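Local coordinates for spike protein P1 (Pseudoalteromonas phage pm2, PDB 2VVE), which serves as the receptor-binding spike at the fivefold vertices of the virion, its C-terminal part carrying the receptor-binding activity, at residues Ala36-Pro41 and Gln68-Asn73; Glu85-Phe90 and Leu240-Gly245; Phe116-Pro121 and His202-Val207; His137-Val142 and Gly179-Tyr184; Phe157-Gly162 and Val195-Gly200. All coordinates share one frame; numbering follows the deposited sequence. Where two conformers were deposited one is given.

Contact 1 (Ala36-Pro41 and Gln68-Asn73); sequences ASIKSP and QEFQIN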
# COMPACT_ATOMS: atom_id res chain seq x y z
N ALA A 36 3.89 21.09 -14.29
CA ALA A 36 3.09 19.97 -14.77
C ALA A 36 3.04 18.89 -13.68
O ALA A 36 4.08 18.50 -13.15
CB ALA A 36 3.66 19.41 -16.07
N SER A 37 1.84 18.44 -13.32
CA SER A 37 1.69 17.26 -12.46
C SER A 37 1.25 16.09 -13.34
O SER A 37 0.23 16.18 -14.01
CB SER A 37 0.70 17.51 -11.31
OG SER A 37 0.88 16.60 -10.21
N ILE A 38 2.02 15.01 -13.30
CA ILE A 38 1.90 13.93 -14.27
C ILE A 38 1.74 12.57 -13.56
O ILE A 38 2.39 12.31 -12.55
CB ILE A 38 3.17 13.88 -15.16
CG1 ILE A 38 3.41 15.25 -15.83
CG2 ILE A 38 3.12 12.72 -16.18
CD1 ILE A 38 4.84 15.51 -16.20
N LYS A 39 0.88 11.71 -14.12
CA LYS A 39 0.79 10.34 -13.65
C LYS A 39 0.71 9.42 -14.85
O LYS A 39 -0.16 9.60 -15.71
CB LYS A 39 -0.42 10.09 -12.74
CG LYS A 39 -0.45 8.65 -12.14
CD LYS A 39 -1.77 8.31 -11.42
CE LYS A 39 -1.96 9.17 -10.17
NZ LYS A 39 -3.22 8.85 -9.43
N SER A 40 1.62 8.46 -14.90
CA SER A 40 1.66 7.47 -15.99
C SER A 40 1.13 6.13 -15.49
O SER A 40 1.45 5.72 -14.38
CB SER A 40 3.10 7.29 -16.49
OG SER A 40 3.19 6.28 -17.49
N PRO A 41 0.32 5.44 -16.32
CA PRO A 41 -0.21 4.15 -15.90
C PRO A 41 0.81 3.02 -16.06
O PRO A 41 0.53 1.89 -15.66
CB PRO A 41 -1.39 3.94 -16.86
CG PRO A 41 -0.96 4.61 -18.12
CD PRO A 41 -0.16 5.81 -17.67
N GLN A 68 2.53 6.58 -10.12
CA GLN A 68 3.20 7.55 -9.26
C GLN A 68 2.96 8.94 -9.82
O GLN A 68 3.24 9.21 -10.99
CB GLN A 68 4.71 7.31 -9.23
CG GLN A 68 5.46 8.41 -8.44
CD GLN A 68 6.95 8.22 -8.41
OE1 GLN A 68 7.48 7.22 -8.92
NE2 GLN A 68 7.66 9.18 -7.82
N GLU A 69 2.43 9.82 -8.98
CA GLU A 69 2.27 11.21 -9.37
C GLU A 69 3.61 11.91 -9.15
O GLU A 69 4.21 11.81 -8.08
CB GLU A 69 1.18 11.89 -8.54
CG GLU A 69 0.84 13.31 -9.03
CD GLU A 69 -0.21 13.33 -10.12
OE1 GLU A 69 -1.06 12.41 -10.13
OE2 GLU A 69 -0.21 14.28 -10.94
N PHE A 70 4.07 12.62 -10.18
CA PHE A 70 5.29 13.40 -10.05
C PHE A 70 5.15 14.75 -10.74
O PHE A 70 4.18 14.98 -11.47
CB PHE A 70 6.50 12.59 -10.58
CG PHE A 70 6.44 12.27 -12.07
CD1 PHE A 70 7.15 13.04 -12.98
CD2 PHE A 70 5.71 11.17 -12.55
CE1 PHE A 70 7.11 12.76 -14.37
CE2 PHE A 70 5.68 10.87 -13.93
CZ PHE A 70 6.38 11.67 -14.83
N GLN A 71 6.09 15.65 -10.50
CA GLN A 71 5.98 16.97 -11.11
C GLN A 71 7.24 17.34 -11.88
O GLN A 71 8.35 16.90 -11.54
CB GLN A 71 5.67 18.05 -10.06
CG GLN A 71 4.30 17.95 -9.41
CD GLN A 71 4.24 16.89 -8.32
OE1 GLN A 71 5.14 16.81 -7.45
NE2 GLN A 71 3.22 16.05 -8.36
N ILE A 72 7.04 18.13 -12.93
CA ILE A 72 8.13 18.77 -13.68
C ILE A 72 7.85 20.28 -13.65
O ILE A 72 6.74 20.70 -14.01
CB ILE A 72 8.14 18.30 -15.15
CG1 ILE A 72 8.23 16.76 -15.26
CG2 ILE A 72 9.25 19.02 -15.95
CD1 ILE A 72 9.46 16.12 -14.66
N ASN A 73 8.84 21.08 -13.22
CA ASN A 73 8.63 22.52 -13.07
C ASN A 73 9.44 23.37 -14.05
O ASN A 73 9.64 24.56 -13.84
CB ASN A 73 8.93 22.99 -11.65
CG ASN A 73 7.93 22.48 -10.61
OD1 ASN A 73 7.00 21.76 -10.92
ND2 ASN A 73 8.15 22.86 -9.37
O HOH W 1 3.81 7.92 -13.17
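Ser-37 and Glu-69 meet across two antiparallel strands of the second jelly-roll domain, and the serine can be followed atom by atom. Ser-37 CB lies 3.4 Å from Glu-69 OE2. With Ser-37 OG anti to the backbone N (chi1 -159°), the hydroxyl gives its proton to Glu-69 OE2 at 2.7 Å, from the anti side and somewhat out of the carboxylate plane, while Gln-71 NE2 donates to the same OG at 3.0 Å, nearly straight at 167°. Glu-69 also forms a salt bridge with Arg-62 of the third subunit. On the other face, Ile-38 CB sits over the Phe-70 ring, 4.1 Å from its centroid, and Ile-38 CD1 touches Ile-72 CG1 at 3.7 Å. Backbone bonds join Ala-36 to Ile-72 and Ile-38 to Phe-70 in both directions. The strand pair thus separates two chemistries: an apolar face, with Phe-70 on Ile-44 and Ile-46 and Ile-38 on Leu-26, and a polar relay, amide to hydroxyl to carboxylate, facing a neighbouring subunit.

Contact 2 (Glu85-Phe90 and Leu240-Gly245); sequences EEIRVF and LLTVKG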
# COMPACT_ATOMS: atom_id res chain seq x y z
N GLU A 85 8.13 -1.29 -28.31
CA GLU A 85 7.12 -2.05 -29.08
C GLU A 85 6.35 -1.12 -30.01
O GLU A 85 5.63 -0.23 -29.54
CB GLU A 85 6.14 -2.74 -28.12
CG GLU A 85 6.68 -4.00 -27.46
CD GLU A 85 6.86 -5.15 -28.44
OE1 GLU A 85 5.85 -5.63 -29.00
OE2 GLU A 85 8.02 -5.56 -28.65
N GLU A 86 6.49 -1.32 -31.32
CA GLU A 86 5.84 -0.46 -32.31
C GLU A 86 4.33 -0.66 -32.35
O GLU A 86 3.57 0.30 -32.45
CB GLU A 86 6.44 -0.69 -33.71
CG GLU A 86 7.84 -0.12 -33.86
CD GLU A 86 8.41 -0.31 -35.26
OE1 GLU A 86 7.67 -0.07 -36.24
OE2 GLU A 86 9.59 -0.70 -35.37
N ILE A 87 3.91 -1.91 -32.25
CA ILE A 87 2.48 -2.24 -32.18
C ILE A 87 2.14 -2.98 -30.88
O ILE A 87 3.00 -3.14 -30.01
CB ILE A 87 2.01 -2.99 -33.44
CG1 ILE A 87 2.71 -4.35 -33.57
CG2 ILE A 87 2.25 -2.14 -34.69
CD1 ILE A 87 1.90 -5.38 -34.34
N ARG A 88 0.89 -3.43 -30.73
CA ARG A 88 0.54 -4.20 -29.55
C ARG A 88 0.38 -5.65 -29.94
O ARG A 88 -0.53 -5.99 -30.69
CB ARG A 88 -0.74 -3.69 -28.88
CG ARG A 88 -1.09 -4.47 -27.61
CD ARG A 88 -1.95 -3.70 -26.63
NE ARG A 88 -1.30 -2.48 -26.13
CZ ARG A 88 -0.39 -2.45 -25.16
NH1 ARG A 88 0.13 -1.28 -24.80
NH2 ARG A 88 0.00 -3.56 -24.54
N VAL A 89 1.28 -6.49 -29.43
CA VAL A 89 1.15 -7.93 -29.62
C VAL A 89 0.62 -8.54 -28.33
O VAL A 89 1.25 -8.42 -27.27
CB VAL A 89 2.50 -8.59 -30.01
CG1 VAL A 89 2.34 -10.11 -30.15
CG2 VAL A 89 3.03 -7.98 -31.29
N PHE A 90 -0.55 -9.17 -28.41
CA PHE A 90 -1.19 -9.72 -27.24
C PHE A 90 -0.61 -11.08 -26.89
O PHE A 90 -0.24 -11.33 -25.75
CB PHE A 90 -2.70 -9.79 -27.43
CG PHE A 90 -3.37 -8.44 -27.48
CD1 PHE A 90 -3.50 -7.68 -26.32
CD2 PHE A 90 -3.86 -7.94 -28.68
CE1 PHE A 90 -4.11 -6.44 -26.35
CE2 PHE A 90 -4.49 -6.69 -28.72
CZ PHE A 90 -4.61 -5.94 -27.56
N LEU A 240 -5.13 3.40 -31.50
CA LEU A 240 -5.78 3.42 -30.18
C LEU A 240 -5.28 2.31 -29.25
O LEU A 240 -5.46 2.38 -28.04
CB LEU A 240 -7.29 3.28 -30.33
CG LEU A 240 -8.06 4.35 -31.10
CD1 LEU A 240 -9.39 3.78 -31.59
CD2 LEU A 240 -8.25 5.60 -30.24
N LEU A 241 -4.68 1.26 -29.82
CA LEU A 241 -4.24 0.11 -29.04
C LEU A 241 -2.73 -0.00 -28.96
O LEU A 241 -2.19 -0.62 -28.04
CB LEU A 241 -4.82 -1.19 -29.61
CG LEU A 241 -6.17 -1.67 -29.07
CD1 LEU A 241 -6.05 -2.24 -27.67
CD2 LEU A 241 -7.19 -0.53 -29.08
N THR A 242 -2.05 0.59 -29.94
CA THR A 242 -0.59 0.56 -29.95
C THR A 242 -0.02 1.52 -28.90
O THR A 242 1.11 1.35 -28.48
CB THR A 242 0.00 0.87 -31.33
OG1 THR A 242 -0.34 2.20 -31.74
CG2 THR A 242 -0.53 -0.12 -32.37
N VAL A 243 -0.82 2.51 -28.51
CA VAL A 243 -0.50 3.40 -27.39
C VAL A 243 -0.31 2.54 -26.13
O VAL A 243 -1.07 1.59 -25.90
CB VAL A 243 -1.62 4.48 -27.21
CG1 VAL A 243 -2.97 3.85 -26.83
CG2 VAL A 243 -1.24 5.54 -26.19
N LYS A 244 0.73 2.83 -25.36
CA LYS A 244 1.09 2.02 -24.19
C LYS A 244 0.26 2.42 -22.96
O LYS A 244 0.22 1.73 -21.94
CB LYS A 244 2.59 2.14 -23.90
CG LYS A 244 3.52 1.97 -25.12
CD LYS A 244 3.30 0.64 -25.85
CE LYS A 244 3.87 0.70 -27.26
NZ LYS A 244 3.33 -0.43 -28.09
N GLY A 245 -0.40 3.56 -23.08
CA GLY A 245 -1.23 4.08 -22.03
C GLY A 245 -1.33 5.57 -22.22
O GLY A 245 -0.65 6.14 -23.09
O HOH W 2 1.18 -0.78 -22.16
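The junction between the second jelly-roll domain and the following domain, probably also a jelly roll, is held here, where Glu-85 to Phe-90 leads into strand 88-91 and Leu-240 to Gly-245 leaves a short, weakly bonded helix near 239-242 for strand 245-253. Arg-88 and Lys-244 tie the two connections together through main-chain oxygens. The arginine chain, extended as far as CD and bent at chi3 (-61°), brings Arg-88 NE to Leu-241 O at 2.8 Å. That oxygen lies almost in the guanidinium plane. Arg-88 NH1 makes a weak bond to Val-243 O at 3.3 Å, and a water joins it to Lys-244 O. Coming the other way, Lys-244 folds back at chi2 (-57°) so that NZ binds Thr-242 O of its own segment and reaches across to Glu-85 O. Apolar contacts fill in beside these bonds: Thr-242 CG2 lies 3.7 Å from Ile-87 CA, and Leu-241 CD1 approaches the edge of the Phe-90 ring. One face of that ring carries Arg-88 CG. Both cationic side chains thus bind main-chain oxygens. The shorter lysine bond, Lys-244 NZ to Glu-85 O, spans 2.7 Å, with the nitrogen 45° out of the carbonyl plane.

Contact 3 (Phe116-Pro121 and His202-Val207); sequences FDIDVP and HRVFPV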
# COMPACT_ATOMS: atom_id res chain seq x y z
N PHE A 116 -6.39 -14.33 -23.33
CA PHE A 116 -5.62 -13.18 -22.90
C PHE A 116 -6.62 -12.09 -22.54
O PHE A 116 -7.78 -12.15 -22.97
CB PHE A 116 -4.62 -12.73 -23.98
CG PHE A 116 -5.27 -12.21 -25.23
CD1 PHE A 116 -5.54 -10.84 -25.36
CD2 PHE A 116 -5.64 -13.07 -26.26
CE1 PHE A 116 -6.14 -10.33 -26.50
CE2 PHE A 116 -6.25 -12.57 -27.41
CZ PHE A 116 -6.50 -11.20 -27.53
N ASP A 117 -6.19 -11.11 -21.77
CA ASP A 117 -7.06 -10.02 -21.35
C ASP A 117 -6.68 -8.72 -22.07
O ASP A 117 -5.50 -8.46 -22.32
CB ASP A 117 -6.98 -9.81 -19.83
CG ASP A 117 -7.60 -10.95 -19.03
OD1 ASP A 117 -8.49 -11.66 -19.55
OD2 ASP A 117 -7.21 -11.15 -17.85
N ILE A 118 -7.70 -7.92 -22.41
CA ILE A 118 -7.48 -6.55 -22.89
C ILE A 118 -8.01 -5.60 -21.82
O ILE A 118 -9.19 -5.64 -21.48
CB ILE A 118 -8.19 -6.25 -24.23
CG1 ILE A 118 -7.80 -7.27 -25.31
CG2 ILE A 118 -7.91 -4.80 -24.69
CD1 ILE A 118 -8.63 -7.16 -26.60
N ASP A 119 -7.13 -4.75 -21.30
CA ASP A 119 -7.55 -3.73 -20.35
C ASP A 119 -7.89 -2.46 -21.12
O ASP A 119 -7.00 -1.74 -21.57
CB ASP A 119 -6.45 -3.48 -19.31
CG ASP A 119 -6.91 -2.60 -18.16
OD1 ASP A 119 -8.12 -2.28 -18.07
OD2 ASP A 119 -6.05 -2.22 -17.34
N VAL A 120 -9.19 -2.21 -21.27
CA VAL A 120 -9.68 -1.05 -22.02
C VAL A 120 -9.66 0.20 -21.13
O VAL A 120 -10.42 0.29 -20.16
CB VAL A 120 -11.09 -1.31 -22.62
CG1 VAL A 120 -11.61 -0.09 -23.38
CG2 VAL A 120 -11.06 -2.51 -23.54
N PRO A 121 -8.79 1.17 -21.45
CA PRO A 121 -8.68 2.36 -20.60
C PRO A 121 -9.93 3.24 -20.74
O PRO A 121 -10.65 3.11 -21.73
CB PRO A 121 -7.46 3.10 -21.18
CG PRO A 121 -7.40 2.67 -22.59
CD PRO A 121 -7.88 1.25 -22.61
N HIS A 202 -11.43 -7.06 -20.34
CA HIS A 202 -12.22 -8.02 -21.08
C HIS A 202 -11.32 -9.20 -21.43
O HIS A 202 -10.16 -9.03 -21.80
CB HIS A 202 -12.79 -7.41 -22.37
CG HIS A 202 -13.77 -6.30 -22.13
ND1 HIS A 202 -15.13 -6.50 -22.12
CD2 HIS A 202 -13.58 -4.99 -21.85
CE1 HIS A 202 -15.74 -5.36 -21.87
NE2 HIS A 202 -14.82 -4.43 -21.69
N ARG A 203 -11.86 -10.39 -21.28
CA ARG A 203 -11.11 -11.63 -21.54
C ARG A 203 -11.45 -12.14 -22.93
O ARG A 203 -12.63 -12.16 -23.33
CB ARG A 203 -11.42 -12.69 -20.48
CG ARG A 203 -10.61 -13.97 -20.59
CD ARG A 203 -10.47 -14.62 -19.22
NE ARG A 203 -9.61 -13.81 -18.34
CZ ARG A 203 -9.37 -14.07 -17.06
NH1 ARG A 203 -9.95 -15.10 -16.47
NH2 ARG A 203 -8.56 -13.27 -16.36
N VAL A 204 -10.41 -12.55 -23.66
CA VAL A 204 -10.51 -12.97 -25.06
C VAL A 204 -10.01 -14.40 -25.27
O VAL A 204 -8.87 -14.71 -24.91
CB VAL A 204 -9.70 -12.02 -26.00
CG1 VAL A 204 -9.90 -12.41 -27.47
CG2 VAL A 204 -10.07 -10.55 -25.76
N PHE A 205 -10.86 -15.25 -25.84
CA PHE A 205 -10.51 -16.64 -26.18
C PHE A 205 -10.41 -16.80 -27.72
O PHE A 205 -11.44 -16.80 -28.42
CB PHE A 205 -11.56 -17.64 -25.65
CG PHE A 205 -11.76 -17.61 -24.16
CD1 PHE A 205 -11.15 -18.57 -23.35
CD2 PHE A 205 -12.60 -16.66 -23.57
CE1 PHE A 205 -11.35 -18.56 -21.97
CE2 PHE A 205 -12.81 -16.65 -22.18
CZ PHE A 205 -12.17 -17.60 -21.39
N PRO A 206 -9.19 -16.92 -28.25
CA PRO A 206 -9.05 -17.26 -29.67
C PRO A 206 -9.41 -18.73 -29.90
O PRO A 206 -8.78 -19.63 -29.31
CB PRO A 206 -7.57 -16.98 -29.97
CG PRO A 206 -7.07 -16.17 -28.79
CD PRO A 206 -7.88 -16.68 -27.63
N VAL A 207 -10.41 -18.98 -30.74
CA VAL A 207 -10.94 -20.33 -30.94
C VAL A 207 -11.23 -20.68 -32.39
O VAL A 207 -11.37 -19.78 -33.24
CB VAL A 207 -12.27 -20.55 -30.14
CG1 VAL A 207 -12.07 -20.27 -28.66
CG2 VAL A 207 -13.40 -19.70 -30.71
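Asp-117 and Arg-203 form a side-on, two-pronged salt bridge on one face of an antiparallel strand pair. Arg-203 NE donates to Asp-117 OD1 at 2.7 Å and NH2 to Asp-117 OD2 at 2.9 Å. Both oxygens use their syn lone pairs, the bonds are nearly straight, and carboxylate and guanidinium lie only 7° from coplanar. The remaining nitrogen, NH1, is engaged by Glu-109 of helix 105-110, so the guanidinium is shared between two acids. Main-chain groups are paired just as fully at the two hydrogen-bonded positions: Phe-116 N and O with Val-204 O and N, Ile-118 N and O with His-202 O and N. The shortest of these four runs from Val-204 N to Phe-116 O, 2.7 Å. His-202 itself is buried, yet both ring nitrogens have partners, ND1 at Thr-160 O and NE2 at Ser-198 O. Away from the salt bridge, Val-204 CB rests over the Phe-116 ring, 3.8 Å from its centroid. Pro-206 CG meets that ring's edge. A salt-bridged face beside helix 105-110 thus backs an apolar face toward strand 229-236, where Phe-116 meets Val-234 and Pro-206 meets Phe-231, consistent with a jelly-roll-like sandwich.

Contact 4 (His137-Val142 and Gly179-Tyr184); sequences HKSKGV and GSHSGY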
# COMPACT_ATOMS: atom_id res chain seq x y z
N HIS A 137 -4.08 -22.24 -40.87
CA HIS A 137 -4.81 -23.50 -40.97
C HIS A 137 -3.94 -24.55 -41.64
O HIS A 137 -3.35 -24.31 -42.69
CB HIS A 137 -6.11 -23.28 -41.74
CG HIS A 137 -6.90 -22.10 -41.26
ND1 HIS A 137 -7.60 -22.11 -40.08
CD2 HIS A 137 -7.11 -20.88 -41.82
CE1 HIS A 137 -8.20 -20.94 -39.92
NE2 HIS A 137 -7.93 -20.18 -40.96
N LYS A 138 -3.84 -25.72 -41.02
CA LYS A 138 -3.09 -26.84 -41.60
C LYS A 138 -3.83 -28.13 -41.29
O LYS A 138 -4.02 -28.48 -40.11
CB LYS A 138 -1.66 -26.87 -41.05
CG LYS A 138 -0.74 -27.90 -41.69
CD LYS A 138 0.68 -27.77 -41.13
CE LYS A 138 1.68 -28.66 -41.86
NZ LYS A 138 1.47 -30.10 -41.57
N SER A 139 -4.28 -28.82 -42.34
CA SER A 139 -5.05 -30.05 -42.21
C SER A 139 -4.38 -31.28 -42.82
O SER A 139 -4.57 -32.39 -42.32
CB SER A 139 -6.48 -29.87 -42.76
OG SER A 139 -6.48 -29.61 -44.16
N LYS A 140 -3.60 -31.08 -43.89
CA LYS A 140 -2.94 -32.18 -44.62
C LYS A 140 -2.06 -33.05 -43.73
O LYS A 140 -1.01 -32.61 -43.27
CB LYS A 140 -2.10 -31.63 -45.79
CG LYS A 140 -2.91 -30.95 -46.89
CD LYS A 140 -2.00 -30.42 -47.99
CE LYS A 140 -2.78 -30.01 -49.24
NZ LYS A 140 -3.16 -31.19 -50.07
N GLY A 141 -2.51 -34.28 -43.48
CA GLY A 141 -1.77 -35.22 -42.65
C GLY A 141 -1.81 -34.97 -41.15
O GLY A 141 -1.21 -35.72 -40.38
N VAL A 142 -2.52 -33.93 -40.72
CA VAL A 142 -2.56 -33.57 -39.30
C VAL A 142 -3.48 -34.52 -38.55
O VAL A 142 -4.64 -34.70 -38.92
CB VAL A 142 -2.96 -32.09 -39.08
CG1 VAL A 142 -2.99 -31.75 -37.59
CG2 VAL A 142 -1.99 -31.16 -39.81
N GLY A 179 -11.11 -25.87 -47.63
CA GLY A 179 -10.23 -26.57 -48.54
C GLY A 179 -9.32 -27.52 -47.79
O GLY A 179 -9.54 -27.81 -46.61
N SER A 180 -8.32 -28.03 -48.50
CA SER A 180 -7.27 -28.82 -47.89
C SER A 180 -6.10 -27.89 -47.59
O SER A 180 -5.43 -27.42 -48.51
CB SER A 180 -6.85 -29.98 -48.80
OG SER A 180 -7.98 -30.76 -49.14
N HIS A 181 -5.88 -27.63 -46.31
CA HIS A 181 -4.91 -26.63 -45.87
C HIS A 181 -3.51 -27.19 -45.69
O HIS A 181 -3.29 -28.11 -44.90
CB HIS A 181 -5.41 -25.97 -44.58
CG HIS A 181 -6.83 -25.51 -44.65
ND1 HIS A 181 -7.19 -24.25 -45.07
CD2 HIS A 181 -7.99 -26.15 -44.37
CE1 HIS A 181 -8.50 -24.13 -45.04
NE2 HIS A 181 -9.01 -25.27 -44.62
N SER A 182 -2.56 -26.63 -46.43
CA SER A 182 -1.16 -27.06 -46.34
C SER A 182 -0.38 -26.31 -45.25
O SER A 182 0.70 -26.73 -44.85
CB SER A 182 -0.47 -26.97 -47.70
OG SER A 182 -0.71 -25.73 -48.35
N GLY A 183 -0.95 -25.20 -44.77
CA GLY A 183 -0.37 -24.43 -43.68
C GLY A 183 0.96 -23.75 -43.96
O GLY A 183 1.78 -23.62 -43.06
N TYR A 184 1.16 -23.32 -45.21
CA TYR A 184 2.41 -22.64 -45.59
C TYR A 184 2.39 -21.22 -45.04
O TYR A 184 1.37 -20.53 -45.15
CB TYR A 184 2.60 -22.63 -47.11
CG TYR A 184 2.70 -24.00 -47.77
CD1 TYR A 184 3.20 -25.10 -47.07
CD2 TYR A 184 2.32 -24.18 -49.10
CE1 TYR A 184 3.30 -26.36 -47.67
CE2 TYR A 184 2.41 -25.43 -49.72
CZ TYR A 184 2.90 -26.51 -49.00
OH TYR A 184 3.00 -27.75 -49.61
O HOH W 3 -2.89 -22.94 -45.10
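Ser-139 turns its OG between the backbone N and the carbonyl carbon (chi1 64°), which lets the hydroxyl accept from His-181 N at 3.0 Å. His-181 sets its ring beside its own backbone N (chi1 -49°), and there one face receives His-137 CB, 3.9 Å from the ring centroid. The two imidazoles lie oblique to each other. The backbone oxygen of His-181 accepts from Ser-139 N at 2.8 Å and from Lys-140 N at 3.2 Å, the donors arriving from opposite faces of the carbonyl plane. Ser-139 also starts a type II turn that ends at Val-142. Beyond it, Lys-140, extended to CE and bent at its last torsion, lays CD against Ser-182 CB at 3.8 Å and carries NZ on to Asp-147 O. Gly-183 CA comes 3.1 Å from His-137 O, and a water bridges that oxygen to Gly-183 N. His-137 is also anchored by Tyr-175 and Thr-229. Main-chain and serine groups thereby join the two loops that leave strands 129-137 and 177-179. Because His-181 NE2 is hydrogen-bonded to Ile-151 O and His-137 CB covers one face, the His-181 ring is probably fixed in rotation despite its partial exposure.

Contact 5 (Phe157-Gly162 and Val195-Gly200); sequences FYITEG and VTLSAG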
# COMPACT_ATOMS: atom_id res chain seq x y z
N PHE A 157 -12.72 -14.71 -32.11
CA PHE A 157 -12.44 -14.30 -30.73
C PHE A 157 -13.76 -14.37 -30.00
O PHE A 157 -14.73 -13.76 -30.45
CB PHE A 157 -11.95 -12.86 -30.66
CG PHE A 157 -10.68 -12.61 -31.42
CD1 PHE A 157 -9.52 -13.31 -31.11
CD2 PHE A 157 -10.65 -11.67 -32.44
CE1 PHE A 157 -8.32 -13.06 -31.81
CE2 PHE A 157 -9.47 -11.42 -33.16
CZ PHE A 157 -8.30 -12.11 -32.84
N TYR A 158 -13.79 -15.12 -28.90
CA TYR A 158 -14.90 -15.03 -27.96
C TYR A 158 -14.47 -14.05 -26.86
O TYR A 158 -13.49 -14.29 -26.17
CB TYR A 158 -15.21 -16.39 -27.32
CG TYR A 158 -15.83 -17.43 -28.23
CD1 TYR A 158 -16.24 -17.13 -29.54
CD2 TYR A 158 -15.99 -18.73 -27.78
CE1 TYR A 158 -16.80 -18.11 -30.36
CE2 TYR A 158 -16.54 -19.70 -28.58
CZ TYR A 158 -16.96 -19.40 -29.85
OH TYR A 158 -17.52 -20.43 -30.60
N ILE A 159 -15.22 -12.95 -26.70
CA ILE A 159 -14.82 -11.89 -25.78
C ILE A 159 -15.92 -11.62 -24.75
O ILE A 159 -17.10 -11.52 -25.09
CB ILE A 159 -14.48 -10.57 -26.53
CG1 ILE A 159 -13.51 -10.85 -27.69
CG2 ILE A 159 -13.94 -9.50 -25.56
CD1 ILE A 159 -13.05 -9.59 -28.45
N THR A 160 -15.54 -11.49 -23.48
CA THR A 160 -16.54 -11.18 -22.45
C THR A 160 -17.14 -9.78 -22.74
O THR A 160 -16.42 -8.86 -23.08
CB THR A 160 -15.95 -11.22 -21.01
OG1 THR A 160 -14.86 -10.31 -20.92
CG2 THR A 160 -15.46 -12.64 -20.65
N GLU A 161 -18.46 -9.65 -22.65
CA GLU A 161 -19.09 -8.33 -22.88
C GLU A 161 -18.99 -7.47 -21.63
O GLU A 161 -18.88 -6.25 -21.70
CB GLU A 161 -20.55 -8.46 -23.32
CG GLU A 161 -21.13 -7.13 -23.83
CD GLU A 161 -22.41 -7.28 -24.63
OE1 GLU A 161 -23.41 -7.78 -24.06
OE2 GLU A 161 -22.41 -6.90 -25.83
N GLY A 162 -19.05 -8.13 -20.47
CA GLY A 162 -18.66 -7.49 -19.22
C GLY A 162 -17.19 -7.78 -18.98
O GLY A 162 -16.45 -8.12 -19.92
N VAL A 195 -13.94 -4.23 -32.73
CA VAL A 195 -14.57 -4.56 -31.46
C VAL A 195 -14.81 -3.27 -30.69
O VAL A 195 -13.97 -2.36 -30.71
CB VAL A 195 -13.68 -5.54 -30.64
CG1 VAL A 195 -14.34 -5.90 -29.34
CG2 VAL A 195 -13.42 -6.80 -31.44
N THR A 196 -15.95 -3.20 -30.01
CA THR A 196 -16.29 -2.03 -29.21
C THR A 196 -16.55 -2.47 -27.78
O THR A 196 -17.49 -3.23 -27.53
CB THR A 196 -17.52 -1.28 -29.78
OG1 THR A 196 -17.25 -0.85 -31.12
CG2 THR A 196 -17.86 -0.07 -28.94
N LEU A 197 -15.73 -1.99 -26.86
CA LEU A 197 -15.77 -2.46 -25.47
C LEU A 197 -15.88 -1.34 -24.44
O LEU A 197 -15.31 -0.27 -24.60
CB LEU A 197 -14.53 -3.30 -25.16
CG LEU A 197 -14.25 -4.54 -26.02
CD1 LEU A 197 -12.90 -5.14 -25.66
CD2 LEU A 197 -15.37 -5.59 -25.93
N SER A 198 -16.61 -1.63 -23.36
CA SER A 198 -16.65 -0.76 -22.19
C SER A 198 -15.30 -0.75 -21.49
O SER A 198 -14.52 -1.70 -21.60
CB SER A 198 -17.73 -1.25 -21.22
OG SER A 198 -17.54 -2.62 -20.95
N ALA A 199 -15.02 0.34 -20.77
CA ALA A 199 -13.79 0.47 -20.00
C ALA A 199 -13.68 -0.70 -19.03
O ALA A 199 -14.68 -1.20 -18.51
CB ALA A 199 -13.76 1.79 -19.25
N GLY A 200 -12.45 -1.14 -18.81
CA GLY A 200 -12.20 -2.27 -17.93
C GLY A 200 -11.59 -3.46 -18.65
O GLY A 200 -11.29 -3.39 -19.85
O HOH W 4 -18.26 -4.26 -23.46
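This is a small, mainly apolar packing contact with one bridging water, made where the end of strand 151-160 faces the connection between strands 189-195 and 200-208. Ile-159 does most of the work and sends a different branch to each of two partners. Its CG1 stands anti to the carbonyl carbon (chi1 -50°) and the chain then runs out extended, which carries CD1 forward to meet Val-195 tip to tip. Ile-159 CD1 is 4.0 Å from Val-195 CG1 and 4.1 Å from Val-195 CG2, so it rests almost evenly between the two methyls. The other branch, Ile-159 CG2, approaches Leu-197 CD2 at 4.2 Å, where the two side chains cross at about a right angle. The backbones stay apart: the closest CA atoms, those of Glu-161 and Leu-197, are 7.2 Å from each other, and no direct hydrogen bond joins the segments. Nearer the surface, a water donates to Glu-161 O at 2.7 Å and accepts from Ser-198 N at 3.1 Å, linking the two loops. Neighbouring side chains extend the apolar layer, with Leu-131 and Val-204 against Ile-159 and with Phe-129 against Leu-197. Strand 151-160 belongs to one sheet, and Val-195 ends the outer strand of the other. Methyl groups meeting between two sheets are characteristic of a beta-sandwich interior, consistent with a jelly-roll-like fold here.

Overall arrangement
From contact 1 the elongated spike passes contact 2, then contacts 3 and 5 together, and contact 4 lies farthest. Contact 1, in the second jelly-roll domain, lies about 53 Å, centre to centre, from contact 4, on the far side of the chain's centre. Contact 2 joins the two regions: its Gly-245 touches Pro-41 of contact 1, and its Phe-90 packs on Phe-116 of contact 3, Phe-90 CG to Phe-116 CE1 3.5 Å. Contacts 3 and 5, with centres about 7 Å apart, both reach the sheet of strands 151-160 and 200-208, in which Phe-205 N and Tyr-158 O probably hydrogen-bond. The calcium ion, bound by Ser-150, Asp-212 and Asp-214, lies about 8 Å from Gly-179 of contact 4.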